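Local coordinates for TfuA domain-containing protein (Methanosarcina acetivorans, PDB 6XP8), which probably assists a YcaO enzyme in peptide backbone thioamidation, the replacement of an amide oxygen by sulfur, at residues 124-136 and 152-166. Residues are numbered along the deposited sequence; the frame is centred on the assembly and turned at random.
Sequences ISVPLVNIRETLK and LLDLAINTYYPDRSY
Tyr-166 and Val-126 cross at about a right angle, Val-126 CG1 lying 3.5 Å from Tyr-166 CZ and CG2 against the CE2 side of the ring. Ile-131 runs past the same ring in the opposite direction, its CG1 4.0 Å from Tyr-166 CE1. The phenol thus reaches the first turns of helix 128-136, where its OH, 3.3 Å from Thr-134 OG1, is hydrogen-bonded to Glu-195; an alanine in its place would probably open a gap beside Val-126 and Ile-131 and cost Glu-195 this partner. Next to it the backbones are tied by Val-126 N to Arg-164 O (2.9 Å, 158° at the hydrogen).

Arg-164 stretches from CG to NE toward the C-terminal end of helix 152-157. NE binds Ala-156 O at 2.8 Å, from the face opposite Thr-159 N, while NH2 bonds weakly to Ile-157 O and pairs with Asp-110; Leu-128 CD2 lies over one guanidinium face. With CG anti to the backbone N (chi1 -171°), Leu-128 sends CD1 to Ala-156 CB (3.9 Å) and CD2 to Ile-157. Farther along, Leu-153 CD1 covers one face of the Arg-132 guanidinium, whose NE is salt-bridged to Glu-111, and Leu-135 CD1 packs on Leu-153 CB (4.0 Å).

With the axes of 128-136 and 152-157 approaching to 10.4 Å at 173°, the two helices form an antiparallel helical hairpin, the loop after the second tied at Arg-164 to the residues just before the first, within the helical part of the TfuA-like protein.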
loop_
_atom_site.group_PDB
_atom_site.type_symbol
_atom_site.label_atom_id
_atom_site.label_comp_id
_atom_site.label_asym_id
_atom_site.label_seq_id
_atom_site.Cartn_x
_atom_site.Cartn_y
_atom_site.Cartn_z
ATOM N N ILE A 124 -8.620 -4.842 -7.376
ATOM C CA ILE A 124 -9.017 -4.858 -8.777
ATOM C C ILE A 124 -8.049 -3.969 -9.556
ATOM O O ILE A 124 -7.483 -4.387 -10.574
ATOM C CB ILE A 124 -10.489 -4.384 -8.962
ATOM C CG1 ILE A 124 -11.467 -5.173 -8.065
ATOM C CG2 ILE A 124 -10.900 -4.394 -10.434
ATOM C CD1 ILE A 124 -11.476 -6.678 -8.247
ATOM N N SER A 125 -7.851 -2.752 -9.060
ATOM C CA SER A 125 -6.961 -1.792 -9.701
ATOM C C SER A 125 -5.521 -1.870 -9.177
ATOM O O SER A 125 -5.222 -2.632 -8.252
ATOM C CB SER A 125 -7.531 -0.377 -9.564
ATOM O OG SER A 125 -7.458 0.082 -8.227
ATOM N N VAL A 126 -4.646 -1.073 -9.789
ATOM C CA VAL A 126 -3.221 -1.024 -9.469
ATOM C C VAL A 126 -2.908 0.303 -8.760
ATOM O O VAL A 126 -3.290 1.368 -9.261
ATOM C CB VAL A 126 -2.349 -1.159 -10.745
ATOM C CG1 VAL A 126 -0.868 -1.155 -10.400
ATOM C CG2 VAL A 126 -2.698 -2.429 -11.505
ATOM N N PRO A 127 -2.209 0.244 -7.602
ATOM C CA PRO A 127 -1.842 1.483 -6.916
ATOM C C PRO A 127 -0.796 2.261 -7.702
ATOM O O PRO A 127 0.070 1.660 -8.353
ATOM C CB PRO A 127 -1.259 0.993 -5.592
ATOM C CG PRO A 127 -0.720 -0.360 -5.904
ATOM C CD PRO A 127 -1.620 -0.943 -6.946
ATOM N N LEU A 128 -0.898 3.585 -7.647
ATOM C CA LEU A 128 0.036 4.473 -8.323
ATOM C C LEU A 128 1.501 4.219 -7.956
ATOM O O LEU A 128 2.357 4.277 -8.834
ATOM C CB LEU A 128 -0.344 5.942 -8.092
ATOM C CG LEU A 128 0.378 7.053 -8.867
ATOM C CD1 LEU A 128 0.353 6.826 -10.377
ATOM C CD2 LEU A 128 -0.270 8.382 -8.522
ATOM N N VAL A 129 1.785 3.928 -6.678
ATOM C CA VAL A 129 3.159 3.579 -6.257
ATOM C C VAL A 129 3.760 2.384 -7.011
ATOM O O VAL A 129 4.932 2.433 -7.385
ATOM C CB VAL A 129 3.339 3.410 -4.719
ATOM C CG1 VAL A 129 3.222 4.759 -4.018
ATOM C CG2 VAL A 129 2.375 2.387 -4.138
ATOM N N ASN A 130 2.950 1.341 -7.234
ATOM C CA ASN A 130 3.343 0.175 -8.048
ATOM C C ASN A 130 3.578 0.574 -9.510
ATOM O O ASN A 130 4.520 0.084 -10.133
ATOM C CB ASN A 130 2.290 -0.948 -7.983
ATOM C CG ASN A 130 2.359 -1.784 -6.703
ATOM O OD1 ASN A 130 2.968 -1.399 -5.704
ATOM N ND2 ASN A 130 1.679 -2.924 -6.723
ATOM N N ILE A 131 2.729 1.460 -10.041
ATOM C CA ILE A 131 2.869 1.968 -11.420
ATOM C C ILE A 131 4.188 2.739 -11.564
ATOM O O ILE A 131 4.941 2.513 -12.519
ATOM C CB ILE A 131 1.641 2.814 -11.870
ATOM C CG1 ILE A 131 0.389 1.931 -11.968
ATOM C CG2 ILE A 131 1.897 3.519 -13.204
ATOM C CD1 ILE A 131 -0.931 2.688 -11.939
ATOM N N ARG A 132 4.473 3.609 -10.591
ATOM C CA ARG A 132 5.726 4.379 -10.542
ATOM C C ARG A 132 6.953 3.466 -10.633
ATOM O O ARG A 132 7.821 3.660 -11.490
ATOM C CB ARG A 132 5.800 5.226 -9.260
ATOM C CG ARG A 132 4.844 6.412 -9.211
ATOM C CD ARG A 132 5.105 7.265 -7.975
ATOM N NE ARG A 132 4.190 8.407 -7.858
ATOM C CZ ARG A 132 4.314 9.569 -8.505
ATOM N NH1 ARG A 132 5.314 9.779 -9.364
ATOM N NH2 ARG A 132 3.419 10.531 -8.296
ATOM N N GLU A 133 6.986 2.453 -9.766
ATOM C CA GLU A 133 8.111 1.526 -9.666
ATOM C C GLU A 133 8.228 0.583 -10.861
ATOM O O GLU A 133 9.344 0.235 -11.280
ATOM C CB GLU A 133 8.020 0.734 -8.361
ATOM C CG GLU A 133 8.362 1.558 -7.128
ATOM C CD GLU A 133 9.788 2.076 -7.150
ATOM O OE1 GLU A 133 10.721 1.265 -6.979
ATOM O OE2 GLU A 133 9.976 3.294 -7.340
ATOM N N THR A 134 7.080 0.174 -11.398
ATOM C CA THR A 134 7.031 -0.730 -12.551
ATOM C C THR A 134 7.427 -0.000 -13.840
ATOM O O THR A 134 8.173 -0.556 -14.645
ATOM C CB THR A 134 5.672 -1.458 -12.658
ATOM O OG1 THR A 134 5.452 -2.202 -11.451
ATOM C CG2 THR A 134 5.637 -2.434 -13.829
ATOM N N LEU A 135 6.958 1.241 -14.012
ATOM C CA LEU A 135 7.399 2.073 -15.146
ATOM C C LEU A 135 8.892 2.403 -15.104
ATOM O O LEU A 135 9.540 2.457 -16.152
ATOM C CB LEU A 135 6.562 3.352 -15.284
ATOM C CG LEU A 135 5.132 3.209 -15.834
ATOM C CD1 LEU A 135 4.423 4.556 -15.814
ATOM C CD2 LEU A 135 5.099 2.620 -17.239
ATOM N N LYS A 136 9.428 2.610 -13.898
ATOM C CA LYS A 136 10.873 2.778 -13.703
ATOM C C LYS A 136 11.665 1.543 -14.128
ATOM O O LYS A 136 12.662 1.670 -14.842
ATOM C CB LYS A 136 11.205 3.176 -12.264
ATOM C CG LYS A 136 11.141 4.675 -12.043
ATOM C CD LYS A 136 11.133 5.046 -10.569
ATOM C CE LYS A 136 11.006 6.553 -10.405
ATOM N NZ LYS A 136 11.159 6.981 -8.988
ATOM N N LEU A 152 3.226 8.230 -19.830
ATOM C CA LEU A 152 2.395 7.189 -19.223
ATOM C C LEU A 152 2.199 7.392 -17.723
ATOM O O LEU A 152 1.131 7.088 -17.184
ATOM C CB LEU A 152 2.955 5.795 -19.507
ATOM C CG LEU A 152 2.840 5.322 -20.962
ATOM C CD1 LEU A 152 3.625 4.034 -21.133
ATOM C CD2 LEU A 152 1.398 5.148 -21.424
ATOM N N LEU A 153 3.230 7.903 -17.055
ATOM C CA LEU A 153 3.125 8.227 -15.636
ATOM C C LEU A 153 2.133 9.370 -15.391
ATOM O O LEU A 153 1.275 9.268 -14.512
ATOM C CB LEU A 153 4.504 8.511 -15.029
ATOM C CG LEU A 153 4.584 9.001 -13.574
ATOM C CD1 LEU A 153 3.933 8.039 -12.581
ATOM C CD2 LEU A 153 6.038 9.245 -13.213
ATOM N N ASP A 154 2.243 10.438 -16.183
ATOM C CA ASP A 154 1.263 11.529 -16.142
ATOM C C ASP A 154 -0.166 11.035 -16.392
ATOM O O ASP A 154 -1.105 11.470 -15.713
ATOM C CB ASP A 154 1.630 12.624 -17.150
ATOM C CG ASP A 154 0.604 13.743 -17.192
ATOM O OD1 ASP A 154 0.570 14.562 -16.243
ATOM O OD2 ASP A 154 -0.174 13.800 -18.169
ATOM N N LEU A 155 -0.325 10.134 -17.367
ATOM C CA LEU A 155 -1.628 9.523 -17.650
ATOM C C LEU A 155 -2.169 8.788 -16.420
ATOM O O LEU A 155 -3.334 8.967 -16.056
ATOM C CB LEU A 155 -1.569 8.593 -18.878
ATOM C CG LEU A 155 -2.848 7.841 -19.302
ATOM C CD1 LEU A 155 -4.035 8.767 -19.554
ATOM C CD2 LEU A 155 -2.599 6.953 -20.517
ATOM N N ALA A 156 -1.312 7.987 -15.784
ATOM C CA ALA A 156 -1.697 7.214 -14.594
ATOM C C ALA A 156 -2.145 8.126 -13.447
ATOM O O ALA A 156 -3.183 7.879 -12.829
ATOM C CB ALA A 156 -0.562 6.305 -14.153
ATOM N N ILE A 157 -1.376 9.190 -13.199
ATOM C CA ILE A 157 -1.718 10.210 -12.192
ATOM C C ILE A 157 -3.108 10.799 -12.480
ATOM O O ILE A 157 -3.903 11.014 -11.559
ATOM C CB ILE A 157 -0.624 11.319 -12.098
ATOM C CG1 ILE A 157 0.705 10.721 -11.593
ATOM C CG2 ILE A 157 -1.067 12.482 -11.208
ATOM C CD1 ILE A 157 1.930 11.588 -11.833
ATOM N N ASN A 158 -3.395 11.014 -13.767
ATOM C CA ASN A 158 -4.657 11.599 -14.230
ATOM C C ASN A 158 -5.773 10.595 -14.542
ATOM O O ASN A 158 -6.739 10.916 -15.248
ATOM C CB ASN A 158 -4.385 12.517 -15.424
ATOM C CG ASN A 158 -3.784 13.834 -15.000
ATOM O OD1 ASN A 158 -4.452 14.661 -14.375
ATOM N ND2 ASN A 158 -2.515 14.033 -15.318
ATOM N N THR A 159 -5.652 9.395 -13.979
ATOM C CA THR A 159 -6.660 8.347 -14.118
ATOM C C THR A 159 -7.330 8.113 -12.769
ATOM O O THR A 159 -6.647 7.928 -11.754
ATOM C CB THR A 159 -6.027 7.044 -14.658
ATOM O OG1 THR A 159 -5.444 7.307 -15.938
ATOM C CG2 THR A 159 -7.061 5.918 -14.811
ATOM N N TYR A 160 -8.667 8.142 -12.773
ATOM C CA TYR A 160 -9.495 7.776 -11.616
ATOM C C TYR A 160 -9.094 6.374 -11.134
ATOM O O TYR A 160 -9.072 5.435 -11.929
ATOM C CB TYR A 160 -10.980 7.851 -12.012
ATOM C CG TYR A 160 -11.966 7.394 -10.962
ATOM C CD1 TYR A 160 -11.939 7.922 -9.659
ATOM C CD2 TYR A 160 -12.959 6.466 -11.280
ATOM C CE1 TYR A 160 -12.859 7.504 -8.699
ATOM C CE2 TYR A 160 -13.887 6.050 -10.331
ATOM C CZ TYR A 160 -13.832 6.569 -9.045
ATOM O OH TYR A 160 -14.743 6.133 -8.112
ATOM N N TYR A 161 -8.734 6.249 -9.852
ATOM C CA TYR A 161 -7.999 5.049 -9.385
ATOM C C TYR A 161 -8.653 3.682 -9.674
ATOM O O TYR A 161 -7.934 2.751 -10.010
ATOM C CB TYR A 161 -7.487 5.177 -7.928
ATOM C CG TYR A 161 -8.554 5.032 -6.867
ATOM C CD1 TYR A 161 -8.910 3.768 -6.375
ATOM C CD2 TYR A 161 -9.211 6.155 -6.355
ATOM C CE1 TYR A 161 -9.909 3.625 -5.420
ATOM C CE2 TYR A 161 -10.204 6.022 -5.389
ATOM C CZ TYR A 161 -10.544 4.758 -4.926
ATOM O OH TYR A 161 -11.527 4.626 -3.973
ATOM N N PRO A 162 -10.006 3.554 -9.579
ATOM C CA PRO A 162 -10.590 2.255 -9.950
ATOM C C PRO A 162 -10.360 1.837 -11.404
ATOM O O PRO A 162 -10.496 0.656 -11.715
ATOM C CB PRO A 162 -12.088 2.460 -9.683
ATOM C CG PRO A 162 -12.107 3.451 -8.575
ATOM C CD PRO A 162 -11.043 4.429 -8.996
ATOM N N ASP A 163 -9.989 2.793 -12.260
ATOM C CA ASP A 163 -9.660 2.533 -13.668
ATOM C C ASP A 163 -8.154 2.371 -13.944
ATOM O O ASP A 163 -7.756 2.138 -15.095
ATOM C CB ASP A 163 -10.222 3.651 -14.565
ATOM C CG ASP A 163 -11.743 3.752 -14.522
ATOM O OD1 ASP A 163 -12.425 2.795 -14.086
ATOM O OD2 ASP A 163 -12.257 4.811 -14.936
ATOM N N ARG A 164 -7.324 2.508 -12.906
ATOM C CA ARG A 164 -5.875 2.307 -13.023
ATOM C C ARG A 164 -5.555 0.822 -13.162
ATOM O O ARG A 164 -5.775 0.044 -12.234
ATOM C CB ARG A 164 -5.128 2.892 -11.816
ATOM C CG ARG A 164 -4.889 4.387 -11.891
ATOM C CD ARG A 164 -4.239 4.914 -10.616
ATOM N NE ARG A 164 -4.206 6.373 -10.643
ATOM C CZ ARG A 164 -4.167 7.169 -9.577
ATOM N NH1 ARG A 164 -4.164 6.676 -8.341
ATOM N NH2 ARG A 164 -4.147 8.480 -9.756
ATOM N N SER A 165 -5.077 0.438 -14.341
ATOM C CA SER A 165 -4.577 -0.915 -14.597
ATOM C C SER A 165 -3.508 -0.833 -15.676
ATOM O O SER A 165 -3.479 0.131 -16.444
ATOM C CB SER A 165 -5.708 -1.858 -15.034
ATOM O OG SER A 165 -6.192 -1.539 -16.334
ATOM N N TYR A 166 -2.644 -1.844 -15.736
ATOM C CA TYR A 166 -1.589 -1.882 -16.745
ATOM C C TYR A 166 -2.143 -2.020 -18.160
ATOM O O TYR A 166 -1.631 -1.390 -19.085
ATOM C CB TYR A 166 -0.560 -2.966 -16.430
ATOM C CG TYR A 166 0.176 -2.711 -15.135
ATOM C CD1 TYR A 166 1.007 -1.588 -14.986
ATOM C CD2 TYR A 166 0.050 -3.591 -14.057
ATOM C CE1 TYR A 166 1.683 -1.346 -13.792
ATOM C CE2 TYR A 166 0.722 -3.358 -12.860
ATOM C CZ TYR A 166 1.541 -2.243 -12.739
ATOM O OH TYR A 166 2.210 -2.001 -11.559
HETATM O O HOH W 1 -3.334 4.704 -6.476
#